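Hypothetical protein PH1109 (Pyrococcus horikoshii, PDB 2D5A) is of unknown function but belongs to the CoA-binding, Rossmann-like proteins and binds coenzyme A. Local coordinates at residues Asn39-Tyr44 and Cys132-His137. Sequence-based numbering, arbitrary orientation.
With COA (coenzyme A), chain B.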
ATOM      1  N   ASN A  39       8.453  -6.551  -5.489  1.00 18.35           N
ATOM      2  CA  ASN A  39       9.575  -5.926  -6.237  1.00 19.62           C
ATOM      3  C   ASN A  39       9.024  -5.387  -7.549  1.00 21.51           C
ATOM      4  O   ASN A  39       9.328  -4.269  -8.026  1.00 19.26           O
ATOM      5  CB  ASN A  39      10.665  -6.976  -6.449  1.00 18.90           C
ATOM      6  CG  ASN A  39      11.835  -6.433  -7.226  1.00 22.07           C
ATOM      7  OD1 ASN A  39      11.816  -6.405  -8.505  1.00 28.21           O
ATOM      8  ND2 ASN A  39      12.893  -6.041  -6.511  1.00 18.81           N
ATOM      9  N   ILE A  40       8.228  -6.242  -8.204  1.00 17.58           N
ATOM     10  CA  ILE A  40       7.627  -5.826  -9.501  1.00 15.96           C
ATOM     11  C   ILE A  40       6.748  -4.585  -9.337  1.00 17.77           C
ATOM     12  O   ILE A  40       6.936  -3.614 -10.109  1.00 21.09           O
ATOM     13  CB  ILE A  40       6.654  -6.949 -10.036  1.00 22.56           C
ATOM     14  CG1 ILE A  40       7.380  -8.288 -10.082  1.00 26.31           C
ATOM     15  CG2 ILE A  40       6.111  -6.555 -11.458  1.00 24.23           C
ATOM     16  CD1 ILE A  40       8.655  -8.117 -10.588  1.00 33.91           C
ATOM     17  N   VAL A  41       5.870  -4.541  -8.337  1.00 16.47           N
ATOM     18  CA  VAL A  41       4.984  -3.377  -8.185  1.00 15.40           C
ATOM     19  C   VAL A  41       5.829  -2.131  -7.758  1.00 17.55           C
ATOM     20  O   VAL A  41       5.525  -1.033  -8.174  1.00 17.63           O
ATOM     21  CB  VAL A  41       3.858  -3.629  -7.152  1.00 17.57           C
ATOM     22  CG1 VAL A  41       3.033  -2.362  -6.793  1.00 17.68           C
ATOM     23  CG2 VAL A  41       2.850  -4.767  -7.746  1.00 18.74           C
ATOM     24  N   MET A  42       6.786  -2.351  -6.843  1.00 16.57           N
ATOM     25  CA  MET A  42       7.644  -1.157  -6.439  1.00 14.79           C
ATOM     26  C   MET A  42       8.352  -0.561  -7.676  1.00 17.03           C
ATOM     27  O   MET A  42       8.304   0.659  -7.903  1.00 19.44           O
ATOM     28  CB  MET A  42       8.726  -1.631  -5.435  1.00 15.05           C
ATOM     29  CG  MET A  42       9.612  -0.332  -5.206  1.00 13.37           C
ATOM     30  SD  MET A  42      10.460  -0.764  -3.557  1.00 15.97           S
ATOM     31  CE  MET A  42      11.663   0.642  -3.499  1.00 15.88           C
ATOM     32  N   LYS A  43       8.923  -1.393  -8.541  1.00 18.69           N
ATOM     33  CA  LYS A  43       9.567  -0.816  -9.729  1.00 17.99           C
ATOM     34  C   LYS A  43       8.509  -0.059 -10.594  1.00 17.80           C
ATOM     35  O   LYS A  43       8.714   1.021 -11.110  1.00 19.16           O
ATOM     36  CB  LYS A  43      10.073  -2.001 -10.562  1.00 24.90           C
ATOM     37  CG  LYS A  43      11.018  -1.743 -11.668  1.00 35.27           C
ATOM     38  CD  LYS A  43      11.426  -3.203 -12.233  1.00 39.17           C
ATOM     39  CE  LYS A  43      11.933  -4.131 -11.067  1.00 41.71           C
ATOM     40  NZ  LYS A  43      12.409  -5.574 -11.483  1.00 48.73           N
ATOM     41  N   TYR A  44       7.358  -0.708 -10.783  1.00 18.37           N
ATOM     42  CA  TYR A  44       6.322  -0.046 -11.588  1.00 21.01           C
ATOM     43  C   TYR A  44       5.869   1.321 -10.969  1.00 22.43           C
ATOM     44  O   TYR A  44       5.749   2.336 -11.697  1.00 21.41           O
ATOM     45  CB  TYR A  44       5.106  -0.955 -11.731  1.00 19.37           C
ATOM     46  CG  TYR A  44       3.924  -0.351 -12.461  1.00 20.69           C
ATOM     47  CD1 TYR A  44       2.982   0.421 -11.787  1.00 21.20           C
ATOM     48  CD2 TYR A  44       3.776  -0.582 -13.857  1.00 24.53           C
ATOM     49  CE1 TYR A  44       1.860   1.016 -12.427  1.00 22.63           C
ATOM     50  CE2 TYR A  44       2.707  -0.007 -14.520  1.00 25.14           C
ATOM     51  CZ  TYR A  44       1.759   0.772 -13.829  1.00 24.03           C
ATOM     52  OH  TYR A  44       0.668   1.326 -14.520  1.00 28.29           O
ATOM     53  N   CYS A 132      -4.565  -4.463  -6.707  1.00 23.47           N
ATOM     54  CA  CYS A 132      -3.180  -4.215  -6.829  1.00 24.42           C
ATOM     55  C   CYS A 132      -2.978  -2.739  -7.289  1.00 24.99           C
ATOM     56  O   CYS A 132      -3.656  -2.317  -8.226  1.00 24.84           O
ATOM     57  CB  CYS A 132      -2.603  -5.123  -7.868  1.00 24.10           C
ATOM     58  SG  CYS A 132      -0.868  -4.744  -8.319  1.00 25.06           S
ATOM     59  N   MET A 133      -1.987  -1.998  -6.708  1.00 22.18           N
ATOM     60  CA  MET A 133      -1.853  -0.613  -7.203  1.00 20.47           C
ATOM     61  C   MET A 133      -1.469  -0.543  -8.644  1.00 20.38           C
ATOM     62  O   MET A 133      -1.806   0.434  -9.388  1.00 22.26           O
ATOM     63  CB  MET A 133      -0.781   0.105  -6.327  1.00 19.69           C
ATOM     64  CG  MET A 133      -1.372   0.431  -5.052  1.00 16.40           C
ATOM     65  SD  MET A 133      -0.224   1.590  -4.028  1.00 20.48           S
ATOM     66  CE  MET A 133      -0.675   3.186  -4.897  1.00 20.34           C
ATOM     67  N   MET A 134      -0.612  -1.480  -9.050  1.00 21.38           N
ATOM     68  CA  MET A 134      -0.150  -1.543 -10.398  1.00 21.65           C
ATOM     69  C   MET A 134      -1.293  -1.838 -11.360  1.00 26.79           C
ATOM     70  O   MET A 134      -1.485  -1.164 -12.341  1.00 25.76           O
ATOM     71  CB  MET A 134       0.893  -2.609 -10.576  1.00 22.67           C
ATOM     72  CG  MET A 134       1.401  -2.884 -12.099  1.00 21.59           C
ATOM     73  SD  MET A 134       2.860  -3.907 -12.172  1.00 26.79           S
ATOM     74  CE  MET A 134       1.956  -5.618 -11.838  1.00 27.44           C
ATOM     75  N   ARG A 135      -2.017  -2.899 -11.079  1.00 24.42           N
ATOM     76  CA  ARG A 135      -3.162  -3.258 -11.949  1.00 28.40           C
ATOM     77  C   ARG A 135      -4.234  -2.164 -11.975  1.00 25.81           C
ATOM     78  O   ARG A 135      -4.752  -1.884 -13.048  1.00 29.36           O
ATOM     79  CB  ARG A 135      -3.754  -4.552 -11.455  1.00 28.76           C
ATOM     80  CG  ARG A 135      -2.734  -5.641 -11.806  1.00 38.08           C
ATOM     81  CD  ARG A 135      -3.136  -6.325 -13.088  1.00 47.36           C
ATOM     82  NE  ARG A 135      -2.285  -7.471 -13.329  1.00 48.80           N
ATOM     83  CZ  ARG A 135      -1.179  -7.440 -14.068  1.00 56.14           C
ATOM     84  NH1 ARG A 135      -0.785  -6.290 -14.647  1.00 55.13           N
ATOM     85  NH2 ARG A 135      -0.471  -8.572 -14.255  1.00 58.16           N
ATOM     86  N   GLU A 136      -4.579  -1.574 -10.842  1.00 23.52           N
ATOM     87  CA  GLU A 136      -5.589  -0.485 -10.839  1.00 24.53           C
ATOM     88  C   GLU A 136      -5.013   0.714 -11.628  1.00 28.19           C
ATOM     89  O   GLU A 136      -5.763   1.394 -12.372  1.00 27.02           O
ATOM     90  CB  GLU A 136      -5.937  -0.085  -9.424  1.00 29.08           C
ATOM     91  CG  GLU A 136      -6.852  -1.128  -8.700  1.00 26.64           C
ATOM     92  CD  GLU A 136      -8.223  -1.274  -9.557  1.00 27.73           C
ATOM     93  OE1 GLU A 136      -8.153  -1.892 -10.625  1.00 30.43           O
ATOM     94  OE2 GLU A 136      -9.228  -0.740  -9.096  1.00 30.33           O
ATOM     95  N   HIS A 137      -3.699   0.997 -11.493  1.00 24.97           N
ATOM     96  CA  HIS A 137      -3.143   2.096 -12.256  1.00 26.56           C
ATOM     97  C   HIS A 137      -3.291   1.776 -13.773  1.00 32.12           C
ATOM     98  O   HIS A 137      -3.648   2.657 -14.580  1.00 29.84           O
ATOM     99  CB  HIS A 137      -1.632   2.233 -11.962  1.00 25.72           C
ATOM    100  CG  HIS A 137      -1.050   3.478 -12.569  1.00 24.31           C
ATOM    101  ND1 HIS A 137      -0.531   3.533 -13.850  1.00 29.03           N
ATOM    102  CD2 HIS A 137      -0.921   4.739 -12.044  1.00 24.55           C
ATOM    103  CE1 HIS A 137      -0.095   4.770 -14.091  1.00 32.93           C
ATOM    104  NE2 HIS A 137      -0.318   5.518 -13.017  1.00 23.95           N
TER
HETATM  105  N1A COA B 200       7.850  -6.599   7.635  1.00 17.87           N
HETATM  106  C2A COA B 200       8.136  -6.357   6.365  1.00 14.21           C
HETATM  107  N3A COA B 200       8.385  -7.321   5.479  1.00 14.73           N
HETATM  108  C4A COA B 200       8.290  -8.597   5.885  1.00 17.49           C
HETATM  109  C5A COA B 200       7.961  -8.904   7.205  1.00 15.73           C
HETATM  110  C6A COA B 200       7.757  -7.866   8.100  1.00 18.52           C
HETATM  111  N6A COA B 200       7.544  -8.086   9.407  1.00 18.65           N
HETATM  112  N7A COA B 200       7.983 -10.236   7.303  1.00 17.87           N
HETATM  113  C8A COA B 200       8.303 -10.752   6.117  1.00 20.07           C
HETATM  114  N9A COA B 200       8.500  -9.751   5.246  1.00 17.35           N
HETATM  115  C1B COA B 200       8.975  -9.873   3.859  1.00 19.95           C
HETATM  116  C2B COA B 200      10.087 -10.914   3.690  1.00 20.18           C
HETATM  117  O2B COA B 200      11.364 -10.306   3.888  1.00 19.85           O
HETATM  118  C3B COA B 200       9.849 -11.387   2.254  1.00 20.94           C
HETATM  119  O3B COA B 200      10.800 -10.888   1.308  1.00 21.39           O
HETATM  120  P3B COA B 200      12.171 -11.707   1.082  1.00 19.88           P
HETATM  121  O7A COA B 200      13.022 -10.719   0.136  1.00 19.85           O
HETATM  122  O8A COA B 200      11.813 -13.064   0.333  1.00 20.79           O
HETATM  123  O9A COA B 200      12.762 -11.915   2.430  1.00 18.80           O
HETATM  124  C4B COA B 200       8.434 -10.906   1.917  1.00 20.93           C
HETATM  125  O4B COA B 200       7.875 -10.445   3.150  1.00 22.98           O
HETATM  126  C5B COA B 200       7.585 -12.065   1.388  1.00 25.78           C
HETATM  127  O5B COA B 200       7.662 -13.155   2.306  1.00 22.82           O
HETATM  128  P1A COA B 200       6.424 -14.183   2.529  1.00 26.07           P
HETATM  129  O1A COA B 200       5.331 -13.445   3.204  1.00 26.92           O
HETATM  130  O2A COA B 200       7.075 -15.320   3.223  1.00 29.64           O
HETATM  131  O3A COA B 200       6.143 -14.619   1.008  1.00 25.37           O
HETATM  132  P2A COA B 200       4.882 -15.497   0.501  1.00 25.83           P
HETATM  133  O4A COA B 200       5.397 -16.198  -0.697  1.00 27.31           O
HETATM  134  O5A COA B 200       4.330 -16.217   1.673  1.00 25.63           O
HETATM  135  O6A COA B 200       3.802 -14.423  -0.021  1.00 24.74           O
HETATM  136  CBP COA B 200       2.756 -12.300   0.282  1.00 20.07           C
HETATM  137  CCP COA B 200       2.924 -13.710   0.857  1.00 20.30           C
HETATM  138  CDP COA B 200       4.090 -11.606  -0.006  1.00 20.40           C
HETATM  139  CEP COA B 200       1.688 -11.531   1.054  1.00 20.57           C
HETATM  140  CAP COA B 200       2.162 -12.558  -1.117  1.00 22.55           C
HETATM  141  OAP COA B 200       0.902 -13.242  -1.097  1.00 24.62           O
HETATM  142  C9P COA B 200       1.949 -11.309  -1.975  1.00 22.56           C
HETATM  143  O9P COA B 200       3.003 -10.932  -2.723  1.00 22.87           O
HETATM  144  N8P COA B 200       0.746 -10.735  -2.060  1.00 22.81           N
HETATM  145  C7P COA B 200       0.481  -9.592  -2.942  1.00 18.73           C
HETATM  146  C6P COA B 200       0.153 -10.190  -4.317  1.00 19.98           C
HETATM  147  C5P COA B 200      -0.139  -9.080  -5.328  1.00 19.02           C
HETATM  148  O5P COA B 200      -1.002  -8.115  -4.947  1.00 22.50           O
HETATM  149  N4P COA B 200       0.513  -9.101  -6.480  1.00 27.17           N
HETATM  150  C3P COA B 200       0.305  -8.029  -7.461  1.00 34.46           C
HETATM  151  C2P COA B 200      -0.196  -8.715  -8.727  1.00 42.42           C
HETATM  152  S1P COA B 200      -0.353  -7.462 -10.046  1.00 52.14           S
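Tyr-44 OH and His-137 ND1 lie 2.6 Å apart, a short hydrogen bond whose proton may belong to either group. The rings themselves form an offset edge-to-face pair: their centroids are 5.4 Å apart and their planes meet at 77°, with the tyrosine edge directed at the imidazole face. Met-134 covers one face of the same phenol ring. Its CG stands 3.6 Å from the Tyr-44 ring centroid and almost on the ring normal, a CH-pi contact over the centre, whereas SD sits obliquely above the CG side of the ring in a Met-aromatic contact. This placement follows from the nearly extended start of the methionine, with CG anti to the backbone N (chi1 174°); the bend at chi3 then carries CE to within 3.5 Å of S1P of coenzyme A. Val-41 CG2 packs against Cys-132 SG at 3.8 Å and also reaches Met-134 CB.

Cys-132 is the N-cap of helix 133-141: its SG accepts from Arg-135 N at 3.5 Å with an N-H...S angle of 171°. That sulfur also lies 3.3 Å from S1P of coenzyme A, while the Arg-135 guanidinium presents a face to S1P, so the sulfur end of coenzyme A borders the helix start.

Within the Rossmann-like, CoA-binding fold, the contact joins helix 37-47 to the last helix, 133-141, which follows edge strand 126-129 of the five-stranded parallel sheet; the segment axes approach to 10.0 Å. His-48 stacks on Tyr-44 and meets His-137, Val-41 touches Phe-84, and Met-133 packs on Trp-106 of strand 104-107 and Leu-19 of helix 12-21.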